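Local structure of PA0821 (Pseudomonas aeruginosa, 7DRG) at residues R133-Q136 with A137-H141; G101-D104 with E105-L109; A217-P220 with E221-P224; Q60-D63 with E64-R67. The protein probably acts as the immunity protein (antitoxin) of a type VI secretion system, countering a putative VRR-NUC domain-containing effector. One frame throughout, in Å; residues are numbered along the deposited sequence.

Along the chain the order is contact 4, contact 2, contact 1, contact 3. Contact 4 lies mostly in the second half of helix 52-69, whereas contact 2 is the loop joining helix 96-101 to strand 109-114. Contact 1 forms the short helix 134-139 between strands 126-131 and 144-151, and contact 3 is a turn after helix 213-216. Contact 1 touches contacts 2 and 3, with centres about 13 Å and 14 Å away, so loops and a helix distant in sequence gather on one side of the chain's centre. Contact 4 stands apart, its centre 20 Å or more from the others. All four lie within the Type VI immunity family region, and none touches the assembly's second chain.

Contact 1: R133-Q136 with A137-H141; sequences RSWQ and AKMGH
Gln136 O is gripped by backbone N-H groups from the residues that close the helix: His141 N bonds to it at 2.8 Å, and Met139 N adds a weak bond. The positive phi of Gly140 (120°) turns the chain so that His141 N meets this oxygen, and Gly140 N to Ala137 O is the second bond of a Schellman motif. The start of the helix is held by a side chain. Gln136 OE1 accepts the N-H of Arg133, the N-cap residue, at 3.0 Å and almost straight (168°), giving the N3-to-N-cap half of a capping box. CG of Gln136 lies 3.4 Å above one face of the Trp135 indole, near its rim. Met139, a selenomethionine, comes to the edge of the same ring, its CG 4.1 Å from Trp135 CE3, and the two side chains cross at about a right angle. The bend of Lys138 at chi3 (-135°) sets CE 3.1 Å from Ser134 OG, and chi4 then turns NZ toward a water, weakly bonded to it, that also joins that hydroxyl. The helix connects strand 126-131 to its antiparallel neighbour 144-151; its N-terminal end is fastened to the loop before strand 109-114 by Arg133 NH1 to Asp106 O and Ser134 to Glu105.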
ATOM      1  N   ARG B 133      11.307 -32.429  15.380  1.00 23.86           N
ATOM      2  CA  ARG B 133      11.587 -33.779  15.848  1.00 22.26           C
ATOM      3  C   ARG B 133      12.930 -33.830  16.566  1.00 24.18           C
ATOM      4  O   ARG B 133      13.824 -33.015  16.320  1.00 24.82           O
ATOM      5  CB  ARG B 133      11.610 -34.762  14.673  1.00 27.36           C
ATOM      6  CG  ARG B 133      10.412 -34.683  13.762  1.00 26.07           C
ATOM      7  CD  ARG B 133      10.708 -35.408  12.460  1.00 32.23           C
ATOM      8  NE  ARG B 133       9.638 -35.257  11.484  1.00 31.42           N
ATOM      9  CZ  ARG B 133       8.593 -36.074  11.397  1.00 35.28           C
ATOM     10  NH1 ARG B 133       8.473 -37.093  12.234  1.00 36.24           N
ATOM     11  NH2 ARG B 133       7.664 -35.867  10.473  1.00 36.78           N
ATOM     12  N   SER B 134      13.075 -34.827  17.446  1.00 22.61           N
ATOM     13  CA  SER B 134      14.322 -34.986  18.183  1.00 25.37           C
ATOM     14  C   SER B 134      15.527 -35.046  17.249  1.00 26.57           C
ATOM     15  O   SER B 134      16.538 -34.378  17.488  1.00 26.27           O
ATOM     16  CB  SER B 134      14.256 -36.245  19.054  1.00 26.20           C
ATOM     17  OG  SER B 134      15.523 -36.552  19.606  1.00 35.51           O
ATOM     18  N   TRP B 135      15.446 -35.852  16.179  1.00 27.87           N
ATOM     19  CA  TRP B 135      16.597 -35.982  15.287  1.00 28.18           C
ATOM     20  C   TRP B 135      16.828 -34.718  14.479  1.00 25.72           C
ATOM     21  O   TRP B 135      17.975 -34.396  14.153  1.00 28.84           O
ATOM     22  CB  TRP B 135      16.442 -37.181  14.348  1.00 25.83           C
ATOM     23  CG  TRP B 135      15.285 -37.112  13.398  1.00 27.43           C
ATOM     24  CD1 TRP B 135      14.072 -37.709  13.557  1.00 27.84           C
ATOM     25  CD2 TRP B 135      15.239 -36.443  12.126  1.00 25.38           C
ATOM     26  NE1 TRP B 135      13.270 -37.448  12.478  1.00 30.06           N
ATOM     27  CE2 TRP B 135      13.960 -36.673  11.583  1.00 28.33           C
ATOM     28  CE3 TRP B 135      16.147 -35.660  11.401  1.00 26.96           C
ATOM     29  CZ2 TRP B 135      13.567 -36.162  10.351  1.00 27.84           C
ATOM     30  CZ3 TRP B 135      15.757 -35.150  10.172  1.00 29.44           C
ATOM     31  CH2 TRP B 135      14.474 -35.400   9.658  1.00 27.89           C
ATOM     32  N   GLN B 136      15.759 -33.988  14.155  1.00 27.33           N
ATOM     33  CA  GLN B 136      15.917 -32.699  13.491  1.00 26.32           C
ATOM     34  C   GLN B 136      16.690 -31.731  14.370  1.00 22.92           C
ATOM     35  O   GLN B 136      17.601 -31.038  13.898  1.00 27.77           O
ATOM     36  CB  GLN B 136      14.547 -32.125  13.129  1.00 29.49           C
ATOM     37  CG  GLN B 136      13.952 -32.741  11.875  1.00 30.61           C
ATOM     38  CD  GLN B 136      12.527 -32.291  11.605  1.00 33.63           C
ATOM     39  OE1 GLN B 136      11.810 -31.871  12.512  1.00 29.49           O
ATOM     40  NE2 GLN B 136      12.111 -32.377  10.348  1.00 32.59           N
ATOM     41  N   ALA B 137      16.341 -31.677  15.660  1.00 25.33           N
ATOM     42  CA  ALA B 137      17.060 -30.821  16.596  1.00 24.92           C
ATOM     43  C   ALA B 137      18.520 -31.236  16.711  1.00 28.09           C
ATOM     44  O   ALA B 137      19.410 -30.382  16.779  1.00 31.89           O
ATOM     45  CB  ALA B 137      16.381 -30.841  17.970  1.00 24.77           C
ATOM     46  N   LYS B 138      18.790 -32.542  16.723  1.00 27.75           N
ATOM     47  CA  LYS B 138      20.167 -32.990  16.837  1.00 27.91           C
ATOM     48  C   LYS B 138      20.951 -32.773  15.551  1.00 29.85           C
ATOM     49  O   LYS B 138      22.183 -32.681  15.604  1.00 36.03           O
ATOM     50  CB  LYS B 138      20.204 -34.461  17.253  1.00 30.26           C
ATOM     51  CG  LYS B 138      19.871 -34.666  18.733  1.00 41.98           C
ATOM     52  CD  LYS B 138      19.827 -36.135  19.113  1.00 55.25           C
ATOM     53  CE  LYS B 138      18.613 -36.453  19.975  1.00 57.08           C
ATOM     54  NZ  LYS B 138      18.699 -35.911  21.361  1.00 57.92           N
HETATM   55  N   MSE B 139      20.275 -32.682  14.403  1.00 28.28           N
HETATM   56  CA  MSE B 139      20.963 -32.401  13.146  1.00 29.50           C
HETATM   57  C   MSE B 139      21.140 -30.902  12.921  1.00 31.04           C
HETATM   58  O   MSE B 139      21.767 -30.481  11.946  1.00 35.43           O
HETATM   59  CB  MSE B 139      20.214 -33.011  11.952  1.00 32.28           C
HETATM   60  CG  MSE B 139      20.095 -34.535  11.954  1.00 34.69           C
HETATM   61 SE   MSE B 139      21.800 -35.485  11.970  1.00 47.41          SE
HETATM   62  CE  MSE B 139      21.859 -36.060  13.830  1.00 37.40           C
ATOM     63  N   GLY B 140      20.576 -30.098  13.820  1.00 32.86           N
ATOM     64  CA  GLY B 140      20.737 -28.655  13.780  1.00 36.42           C
ATOM     65  C   GLY B 140      19.455 -27.863  13.630  1.00 32.77           C
ATOM     66  O   GLY B 140      19.471 -26.650  13.876  1.00 34.54           O
ATOM     67  N   HIS B 141      18.339 -28.473  13.228  1.00 28.71           N
ATOM     68  CA  HIS B 141      17.076 -27.742  13.079  1.00 25.96           C
ATOM     69  C   HIS B 141      16.288 -27.856  14.383  1.00 24.13           C
ATOM     70  O   HIS B 141      15.309 -28.594  14.492  1.00 24.87           O
ATOM     71  CB  HIS B 141      16.282 -28.281  11.895  1.00 27.17           C
ATOM     72  CG  HIS B 141      16.885 -27.964  10.560  1.00 31.97           C
ATOM     73  ND1 HIS B 141      16.204 -28.135   9.373  1.00 35.65           N
ATOM     74  CD2 HIS B 141      18.108 -27.489  10.226  1.00 35.02           C
ATOM     75  CE1 HIS B 141      16.981 -27.777   8.366  1.00 37.90           C
ATOM     76  NE2 HIS B 141      18.142 -27.383   8.856  1.00 38.52           N
TER
HETATM   77  O   HOH W   1      16.356 -38.021  21.927  1.00 48.46           O

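Contact 2: G101-D104 with E105-L109; sequences GAMD and EDDHL
Asp104 and Asp107 hold each other by two bonds that run in opposite directions. Asp104 N donates to Asp107 OD2 at 2.9 Å, meeting that oxygen on its anti side, while Asp107 N returns a bond to Asp104 O at 3.0 Å. The Asp104 carboxylate turns inward, with CG between the backbone N and the carbonyl carbon (chi1 59°), which brings OD1 to the N-H of Asp106. That bond is 3.2 Å long and arrives from above the carboxylate plane, 44° out of it. The price is a close pair of like charges: Asp104 OD1 and Asp107 OD2 are 3.3 Å apart, with the carboxylate planes 15° from parallel. A water that donates to Asp104 OD1 at 2.7 Å and, weakly, to Asp107 OD1 may ease this; the proximity may still raise the pKa of one acid. Alongside, Met103, a selenomethionine, extends toward residues 108-109 with CE 3.3 Å from His108 O, and its SE packs against Leu109 CD2 at 4.2 Å. Farther out, Arg55 NH2 of helix 52-69 donates to Asp104 O as a second partner, and His108 ND1 bonds to Gly131 O, tying the loop to the neighbouring strand's end. The arrangement is a type I beta turn from Asp104 to Asp107 with an Asx turn at its first residue, here connecting helix 96-101 to strand 109-114.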
ATOM      1  N   GLY B 101       0.110 -37.663  23.644  1.00 33.71           N
ATOM      2  CA  GLY B 101       0.463 -38.927  24.268  1.00 34.70           C
ATOM      3  C   GLY B 101       0.688 -40.059  23.291  1.00 42.05           C
ATOM      4  O   GLY B 101       1.335 -41.053  23.643  1.00 48.34           O
ATOM      5  N   ALA B 102       0.151 -39.943  22.079  1.00 33.91           N
ATOM      6  CA  ALA B 102       0.387 -40.918  21.027  1.00 36.87           C
ATOM      7  C   ALA B 102       1.694 -40.674  20.288  1.00 40.75           C
ATOM      8  O   ALA B 102       1.970 -41.365  19.297  1.00 40.70           O
ATOM      9  CB  ALA B 102      -0.777 -40.906  20.033  1.00 41.70           C
HETATM   10  N   MSE B 103       2.496 -39.714  20.737  1.00 36.68           N
HETATM   11  CA  MSE B 103       3.695 -39.313  20.017  1.00 31.35           C
HETATM   12  C   MSE B 103       4.942 -39.493  20.863  1.00 32.54           C
HETATM   13  O   MSE B 103       4.879 -39.442  22.092  1.00 35.60           O
HETATM   14  CB  MSE B 103       3.563 -37.859  19.555  1.00 27.33           C
HETATM   15  CG  MSE B 103       2.297 -37.626  18.766  1.00 26.66           C
HETATM   16 SE   MSE B 103       2.080 -35.750  18.259  1.00 52.12          SE
HETATM   17  CE  MSE B 103       2.564 -35.881  16.379  1.00 54.22           C
ATOM     18  N   ASP B 104       6.073 -39.731  20.208  1.00 35.42           N
ATOM     19  CA  ASP B 104       7.348 -39.797  20.903  1.00 30.22           C
ATOM     20  C   ASP B 104       8.261 -38.685  20.388  1.00 26.21           C
ATOM     21  O   ASP B 104       7.844 -37.806  19.619  1.00 27.42           O
ATOM     22  CB  ASP B 104       7.984 -41.188  20.771  1.00 32.89           C
ATOM     23  CG  ASP B 104       8.235 -41.607  19.325  1.00 38.93           C
ATOM     24  OD1 ASP B 104       8.348 -40.747  18.426  1.00 36.38           O
ATOM     25  OD2 ASP B 104       8.320 -42.835  19.084  1.00 45.09           O
ATOM     26  N   GLU B 105       9.520 -38.729  20.825  1.00 28.19           N
ATOM     27  CA  GLU B 105      10.427 -37.615  20.585  1.00 31.00           C
ATOM     28  C   GLU B 105      10.745 -37.418  19.109  1.00 29.66           C
ATOM     29  O   GLU B 105      11.157 -36.320  18.723  1.00 29.53           O
ATOM     30  CB  GLU B 105      11.722 -37.806  21.375  1.00 31.76           C
ATOM     31  CG  GLU B 105      12.509 -39.048  21.003  1.00 28.49           C
ATOM     32  CD  GLU B 105      12.266 -40.211  21.955  1.00 40.75           C
ATOM     33  OE1 GLU B 105      11.233 -40.213  22.663  1.00 37.74           O
ATOM     34  OE2 GLU B 105      13.123 -41.121  22.004  1.00 42.12           O
ATOM     35  N   ASP B 106      10.558 -38.439  18.274  1.00 28.05           N
ATOM     36  CA  ASP B 106      10.841 -38.300  16.851  1.00 27.92           C
ATOM     37  C   ASP B 106       9.630 -37.888  16.025  1.00 30.68           C
ATOM     38  O   ASP B 106       9.755 -37.742  14.804  1.00 31.21           O
ATOM     39  CB  ASP B 106      11.428 -39.603  16.300  1.00 36.05           C
ATOM     40  CG  ASP B 106      12.890 -39.766  16.652  1.00 48.87           C
ATOM     41  OD1 ASP B 106      13.613 -38.746  16.662  1.00 50.01           O
ATOM     42  OD2 ASP B 106      13.316 -40.907  16.923  1.00 51.87           O
ATOM     43  N   ASP B 107       8.473 -37.680  16.646  1.00 31.02           N
ATOM     44  CA  ASP B 107       7.337 -37.136  15.919  1.00 28.53           C
ATOM     45  C   ASP B 107       7.424 -35.614  15.847  1.00 25.74           C
ATOM     46  O   ASP B 107       8.000 -34.963  16.723  1.00 26.58           O
ATOM     47  CB  ASP B 107       6.024 -37.554  16.579  1.00 34.14           C
ATOM     48  CG  ASP B 107       5.715 -39.022  16.373  1.00 38.88           C
ATOM     49  OD1 ASP B 107       5.833 -39.502  15.225  1.00 45.59           O
ATOM     50  OD2 ASP B 107       5.359 -39.696  17.359  1.00 36.69           O
ATOM     51  N   HIS B 108       6.864 -35.057  14.777  1.00 27.30           N
ATOM     52  CA  HIS B 108       6.808 -33.615  14.571  1.00 26.03           C
ATOM     53  C   HIS B 108       5.518 -33.073  15.173  1.00 26.73           C
ATOM     54  O   HIS B 108       4.433 -33.587  14.892  1.00 29.08           O
ATOM     55  CB  HIS B 108       6.895 -33.302  13.071  1.00 23.86           C
ATOM     56  CG  HIS B 108       6.463 -31.917  12.692  1.00 32.41           C
ATOM     57  ND1 HIS B 108       7.089 -30.780  13.156  1.00 35.56           N
ATOM     58  CD2 HIS B 108       5.482 -31.492  11.861  1.00 33.79           C
ATOM     59  CE1 HIS B 108       6.504 -29.713  12.640  1.00 34.84           C
ATOM     60  NE2 HIS B 108       5.526 -30.117  11.848  1.00 31.84           N
ATOM     61  N   LEU B 109       5.631 -32.053  16.020  1.00 22.71           N
ATOM     62  CA  LEU B 109       4.435 -31.433  16.576  1.00 22.19           C
ATOM     63  C   LEU B 109       3.828 -30.511  15.533  1.00 19.94           C
ATOM     64  O   LEU B 109       4.499 -29.595  15.050  1.00 21.45           O
ATOM     65  CB  LEU B 109       4.758 -30.634  17.833  1.00 22.26           C
ATOM     66  CG  LEU B 109       5.483 -31.359  18.952  1.00 23.01           C
ATOM     67  CD1 LEU B 109       5.339 -30.543  20.211  1.00 22.12           C
ATOM     68  CD2 LEU B 109       4.927 -32.754  19.107  1.00 31.46           C
TER
HETATM   69  O   HOH W   2      10.852 -43.300  17.425  1.00 33.43           O
HETATM   70  O   HOH W   3       8.229 -41.495  15.842  1.00 38.63           O

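Contact 3: A217-P220 with E221-P224; sequences ANTP and EFKP
Thr219 O receives the N-H of Phe222 at 3.0 Å, and the donor stands above the carbonyl plane, 59° out of it. The rotamer of Thr219 places OG1 between the backbone N and the carbonyl carbon (chi1 60°), where it is hydrogen-bonded to Leu216 O. Glu221 bends at chi2 and brings OE1 back over the preceding residues, 3.5 Å from Thr219 CB and equally 3.5 Å from Pro220 CD; the Pro220 ring and the glutamate chain lie side by side and point the same way. A second backbone bond, from Lys223 N to Pro220 O at 3.2 Å, continues the i to i+3 pattern of a short 3-10 turn that begins at Pro220, in the loop between helix 213-216 and strand 233-237. Phe222 has an unusual chi1 of -119°, away from the staggered positions, and its CB lies 3.7 Å from Ala217 O. The ring stacks with Tyr302 and also meets Tyr45, while Phe222 O bonds to the Tyr302 hydroxyl, so the aromatic side of the turn faces the protein interior. In Lys223, chi1 puts CG beside the backbone N, 3.1 Å from Pro220 O, and the bends at chi2 and chi4 bring NZ back to a water that donates to Thr219 O at 2.7 Å. Asn218, just before the turn, donates from ND2 to Leu143 O.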
ATOM      1  N   ALA B 217      12.192 -20.122  11.285  1.00 22.69           N
ATOM      2  CA  ALA B 217      12.846 -20.554  12.520  1.00 27.54           C
ATOM      3  C   ALA B 217      14.164 -21.288  12.281  1.00 30.76           C
ATOM      4  O   ALA B 217      15.109 -21.137  13.065  1.00 33.45           O
ATOM      5  CB  ALA B 217      11.888 -21.436  13.320  1.00 23.98           C
ATOM      6  N   ASN B 218      14.247 -22.112  11.240  1.00 26.00           N
ATOM      7  CA  ASN B 218      15.440 -22.934  11.056  1.00 25.89           C
ATOM      8  C   ASN B 218      16.150 -22.651   9.738  1.00 26.67           C
ATOM      9  O   ASN B 218      16.881 -23.509   9.229  1.00 31.17           O
ATOM     10  CB  ASN B 218      15.094 -24.414  11.201  1.00 29.02           C
ATOM     11  CG  ASN B 218      14.665 -24.759  12.618  1.00 24.67           C
ATOM     12  OD1 ASN B 218      15.485 -24.798  13.533  1.00 25.44           O
ATOM     13  ND2 ASN B 218      13.373 -24.971  12.809  1.00 24.83           N
ATOM     14  N   THR B 219      15.956 -21.457   9.190  1.00 26.32           N
ATOM     15  CA  THR B 219      16.756 -20.994   8.071  1.00 27.75           C
ATOM     16  C   THR B 219      18.174 -20.676   8.544  1.00 27.92           C
ATOM     17  O   THR B 219      18.386 -20.360   9.717  1.00 27.22           O
ATOM     18  CB  THR B 219      16.131 -19.744   7.458  1.00 30.36           C
ATOM     19  OG1 THR B 219      16.077 -18.710   8.448  1.00 28.56           O
ATOM     20  CG2 THR B 219      14.727 -20.036   6.957  1.00 34.16           C
ATOM     21  N   PRO B 220      19.164 -20.741   7.648  1.00 30.72           N
ATOM     22  CA  PRO B 220      20.523 -20.335   8.045  1.00 34.52           C
ATOM     23  C   PRO B 220      20.592 -18.898   8.531  1.00 32.64           C
ATOM     24  O   PRO B 220      21.427 -18.574   9.384  1.00 30.29           O
ATOM     25  CB  PRO B 220      21.344 -20.533   6.763  1.00 36.02           C
ATOM     26  CG  PRO B 220      20.538 -21.454   5.919  1.00 41.49           C
ATOM     27  CD  PRO B 220      19.104 -21.172   6.240  1.00 35.98           C
ATOM     28  N   GLU B 221      19.722 -18.030   8.017  1.00 29.65           N
ATOM     29  CA  GLU B 221      19.729 -16.635   8.437  1.00 28.64           C
ATOM     30  C   GLU B 221      19.364 -16.464   9.905  1.00 32.86           C
ATOM     31  O   GLU B 221      19.739 -15.455  10.510  1.00 26.61           O
ATOM     32  CB  GLU B 221      18.780 -15.820   7.553  1.00 30.24           C
ATOM     33  CG  GLU B 221      19.266 -15.607   6.120  1.00 32.64           C
ATOM     34  CD  GLU B 221      18.795 -16.681   5.140  1.00 39.44           C
ATOM     35  OE1 GLU B 221      18.384 -17.777   5.578  1.00 34.57           O
ATOM     36  OE2 GLU B 221      18.839 -16.420   3.919  1.00 46.67           O
ATOM     37  N   PHE B 222      18.685 -17.442  10.484  1.00 28.75           N
ATOM     38  CA  PHE B 222      18.239 -17.301  11.892  1.00 27.66           C
ATOM     39  C   PHE B 222      19.291 -17.791  12.894  1.00 28.74           C
ATOM     40  O   PHE B 222      19.091 -17.597  14.073  1.00 28.98           O
ATOM     41  CB  PHE B 222      16.892 -18.002  12.070  1.00 26.95           C
ATOM     42  CG  PHE B 222      15.743 -17.130  12.506  1.00 27.84           C
ATOM     43  CD1 PHE B 222      15.351 -16.042  11.761  1.00 32.42           C
ATOM     44  CD2 PHE B 222      15.051 -17.417  13.660  1.00 33.32           C
ATOM     45  CE1 PHE B 222      14.289 -15.255  12.159  1.00 34.33           C
ATOM     46  CE2 PHE B 222      14.004 -16.614  14.069  1.00 33.85           C
ATOM     47  CZ  PHE B 222      13.619 -15.540  13.311  1.00 28.96           C
ATOM     48  N   LYS B 223      20.391 -18.374  12.422  1.00 30.39           N
ATOM     49  CA  LYS B 223      21.397 -18.905  13.337  1.00 33.00           C
ATOM     50  C   LYS B 223      21.998 -17.864  14.283  1.00 27.35           C
ATOM     51  O   LYS B 223      22.224 -18.207  15.458  1.00 29.13           O
ATOM     52  CB  LYS B 223      22.508 -19.593  12.532  1.00 39.31           C
ATOM     53  CG  LYS B 223      22.062 -20.693  11.549  1.00 55.32           C
ATOM     54  CD  LYS B 223      22.190 -22.104  12.122  1.00 65.11           C
ATOM     55  CE  LYS B 223      22.243 -23.150  11.001  1.00 68.60           C
ATOM     56  NZ  LYS B 223      20.935 -23.327  10.301  1.00 68.38           N
ATOM     57  N   PRO B 224      22.312 -16.631  13.862  1.00 31.71           N
ATOM     58  CA  PRO B 224      22.899 -15.671  14.806  1.00 30.87           C
ATOM     59  C   PRO B 224      22.019 -15.434  16.030  1.00 29.30           C
ATOM     60  O   PRO B 224      20.796 -15.591  15.993  1.00 30.19           O
ATOM     61  CB  PRO B 224      23.044 -14.398  13.966  1.00 28.49           C
ATOM     62  CG  PRO B 224      23.215 -14.884  12.584  1.00 32.72           C
ATOM     63  CD  PRO B 224      22.311 -16.088  12.489  1.00 31.56           C
TER
HETATM   64  O   HOH W   4      18.992 -21.430  12.146  1.00 40.15           O

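Contact 4: Q60-D63 with E64-R67; sequences QCFD and EFER
Phe62 and Glu66 make the close-packed side of this helical stretch, one turn apart and linked by a short backbone bond from Glu66 N to Phe62 O, 2.7 Å. Glu66 CB lies over one face of the Phe62 ring, near its rim; with CG anti to the backbone N (chi1 -165°), the extended chain carries OE2 to 3.4 Å from Phe62 CE2. The carboxylate is turned 53° from the ring plane. Phe65 adds a purely apolar contact: Phe62 CE1 comes to the edge of the Phe65 ring, 4.1 Å from its CD2. Both rings also meet Phe127, and Phe62 stacks with Tyr113, so they fill the interface between helix 52-69 and the strands beneath it. The other flank is looser. Gln60 NE2 comes no nearer than 4.3 Å to Glu64 CG, and Arg67, bent at chi3, carries its guanidinium away from residues 60-63 on an exposed stretch of surface. Three acids lie along the segment: Asp63 OD1 and Glu66 OE1 are 4.7 Å apart, and Glu64 OE2 is close to Asp168 OD2. Outside partners offset this: Asp63 pairs with Arg97, Glu64 with Arg172, and Glu66 OE2 with the Tyr90 hydroxyl. The two arginines would favour the ionised forms of Asp63 and Glu64, whereas Glu66 bonds to a neutral hydroxyl and the aromatic side packs through van der Waals and ring contacts.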
ATOM      1  N   GLN B  60      -0.280 -27.157  28.970  1.00 18.00           N
ATOM      2  CA  GLN B  60      -0.752 -26.203  29.968  1.00 19.19           C
ATOM      3  C   GLN B  60      -0.988 -24.836  29.340  1.00 18.03           C
ATOM      4  O   GLN B  60      -1.962 -24.154  29.682  1.00 19.18           O
ATOM      5  CB  GLN B  60       0.243 -26.123  31.130  1.00 18.72           C
ATOM      6  CG  GLN B  60      -0.082 -25.070  32.192  1.00 23.79           C
ATOM      7  CD  GLN B  60      -1.351 -25.335  32.990  1.00 30.83           C
ATOM      8  OE1 GLN B  60      -1.780 -26.475  33.162  1.00 26.42           O
ATOM      9  NE2 GLN B  60      -1.949 -24.264  33.502  1.00 37.10           N
ATOM     10  N   CYS B  61      -0.133 -24.439  28.388  1.00 16.14           N
ATOM     11  CA  CYS B  61      -0.396 -23.221  27.624  1.00 16.49           C
ATOM     12  C   CYS B  61      -1.748 -23.297  26.929  1.00 17.87           C
ATOM     13  O   CYS B  61      -2.535 -22.340  26.965  1.00 18.22           O
ATOM     14  CB  CYS B  61       0.701 -22.977  26.591  1.00 17.35           C
ATOM     15  SG  CYS B  61       2.334 -22.591  27.238  1.00 23.67           S
ATOM     16  N   PHE B  62      -2.034 -24.430  26.279  1.00 16.36           N
ATOM     17  CA  PHE B  62      -3.302 -24.545  25.573  1.00 17.26           C
ATOM     18  C   PHE B  62      -4.482 -24.527  26.535  1.00 17.40           C
ATOM     19  O   PHE B  62      -5.523 -23.938  26.222  1.00 19.50           O
ATOM     20  CB  PHE B  62      -3.330 -25.804  24.704  1.00 18.32           C
ATOM     21  CG  PHE B  62      -4.556 -25.896  23.839  1.00 16.44           C
ATOM     22  CD1 PHE B  62      -4.795 -24.935  22.869  1.00 20.75           C
ATOM     23  CD2 PHE B  62      -5.473 -26.921  24.000  1.00 23.46           C
ATOM     24  CE1 PHE B  62      -5.923 -24.989  22.071  1.00 22.14           C
ATOM     25  CE2 PHE B  62      -6.607 -26.981  23.193  1.00 24.23           C
ATOM     26  CZ  PHE B  62      -6.824 -26.014  22.228  1.00 21.57           C
ATOM     27  N   ASP B  63      -4.352 -25.163  27.709  1.00 18.48           N
ATOM     28  CA  ASP B  63      -5.433 -25.102  28.693  1.00 18.20           C
ATOM     29  C   ASP B  63      -5.766 -23.657  29.050  1.00 20.08           C
ATOM     30  O   ASP B  63      -6.937 -23.273  29.120  1.00 22.32           O
ATOM     31  CB  ASP B  63      -5.048 -25.865  29.961  1.00 18.67           C
ATOM     32  CG  ASP B  63      -5.085 -27.375  29.797  1.00 32.15           C
ATOM     33  OD1 ASP B  63      -5.714 -27.877  28.839  1.00 29.00           O
ATOM     34  OD2 ASP B  63      -4.494 -28.058  30.664  1.00 32.83           O
ATOM     35  N   GLU B  64      -4.730 -22.849  29.292  1.00 20.50           N
ATOM     36  CA  GLU B  64      -4.904 -21.431  29.604  1.00 19.85           C
ATOM     37  C   GLU B  64      -5.588 -20.688  28.465  1.00 20.42           C
ATOM     38  O   GLU B  64      -6.485 -19.864  28.685  1.00 24.69           O
ATOM     39  CB  GLU B  64      -3.546 -20.802  29.875  1.00 22.54           C
ATOM     40  CG  GLU B  64      -3.124 -20.734  31.292  1.00 34.13           C
ATOM     41  CD  GLU B  64      -2.005 -19.733  31.464  1.00 23.31           C
ATOM     42  OE1 GLU B  64      -0.846 -20.092  31.174  1.00 23.91           O
ATOM     43  OE2 GLU B  64      -2.295 -18.582  31.859  1.00 30.53           O
ATOM     44  N   PHE B  65      -5.142 -20.944  27.236  1.00 19.58           N
ATOM     45  CA  PHE B  65      -5.707 -20.274  26.072  1.00 20.67           C
ATOM     46  C   PHE B  65      -7.141 -20.722  25.828  1.00 20.41           C
ATOM     47  O   PHE B  65      -8.019 -19.902  25.531  1.00 22.22           O
ATOM     48  CB  PHE B  65      -4.826 -20.562  24.859  1.00 19.34           C
ATOM     49  CG  PHE B  65      -5.369 -20.042  23.565  1.00 18.03           C
ATOM     50  CD1 PHE B  65      -5.208 -18.711  23.219  1.00 22.29           C
ATOM     51  CD2 PHE B  65      -6.028 -20.892  22.684  1.00 19.76           C
ATOM     52  CE1 PHE B  65      -5.698 -18.233  22.012  1.00 20.87           C
ATOM     53  CE2 PHE B  65      -6.515 -20.414  21.471  1.00 19.03           C
ATOM     54  CZ  PHE B  65      -6.352 -19.083  21.150  1.00 19.22           C
ATOM     55  N   GLU B  66      -7.394 -22.022  25.970  1.00 19.82           N
ATOM     56  CA  GLU B  66      -8.705 -22.570  25.650  1.00 22.80           C
ATOM     57  C   GLU B  66      -9.773 -22.075  26.615  1.00 24.67           C
ATOM     58  O   GLU B  66     -10.949 -22.000  26.240  1.00 24.81           O
ATOM     59  CB  GLU B  66      -8.636 -24.099  25.642  1.00 23.01           C
ATOM     60  CG  GLU B  66      -9.807 -24.786  24.984  1.00 30.07           C
ATOM     61  CD  GLU B  66      -9.622 -26.291  24.891  1.00 36.40           C
ATOM     62  OE1 GLU B  66      -9.196 -26.901  25.897  1.00 34.20           O
ATOM     63  OE2 GLU B  66      -9.903 -26.863  23.812  1.00 32.21           O
ATOM     64  N   ARG B  67      -9.396 -21.733  27.855  1.00 24.46           N
ATOM     65  CA  ARG B  67     -10.377 -21.152  28.768  1.00 23.68           C
ATOM     66  C   ARG B  67     -10.993 -19.892  28.177  1.00 27.40           C
ATOM     67  O   ARG B  67     -12.187 -19.632  28.373  1.00 31.10           O
ATOM     68  CB  ARG B  67      -9.742 -20.845  30.125  1.00 27.44           C
ATOM     69  CG  ARG B  67     -10.756 -20.379  31.163  1.00 41.13           C
ATOM     70  CD  ARG B  67     -10.109 -20.031  32.499  1.00 45.38           C
ATOM     71  NE  ARG B  67      -9.151 -18.937  32.370  1.00 43.14           N
ATOM     72  CZ  ARG B  67      -9.480 -17.650  32.346  1.00 38.55           C
ATOM     73  NH1 ARG B  67     -10.752 -17.284  32.446  1.00 45.38           N
ATOM     74  NH2 ARG B  67      -8.535 -16.729  32.219  1.00 34.77           N
TER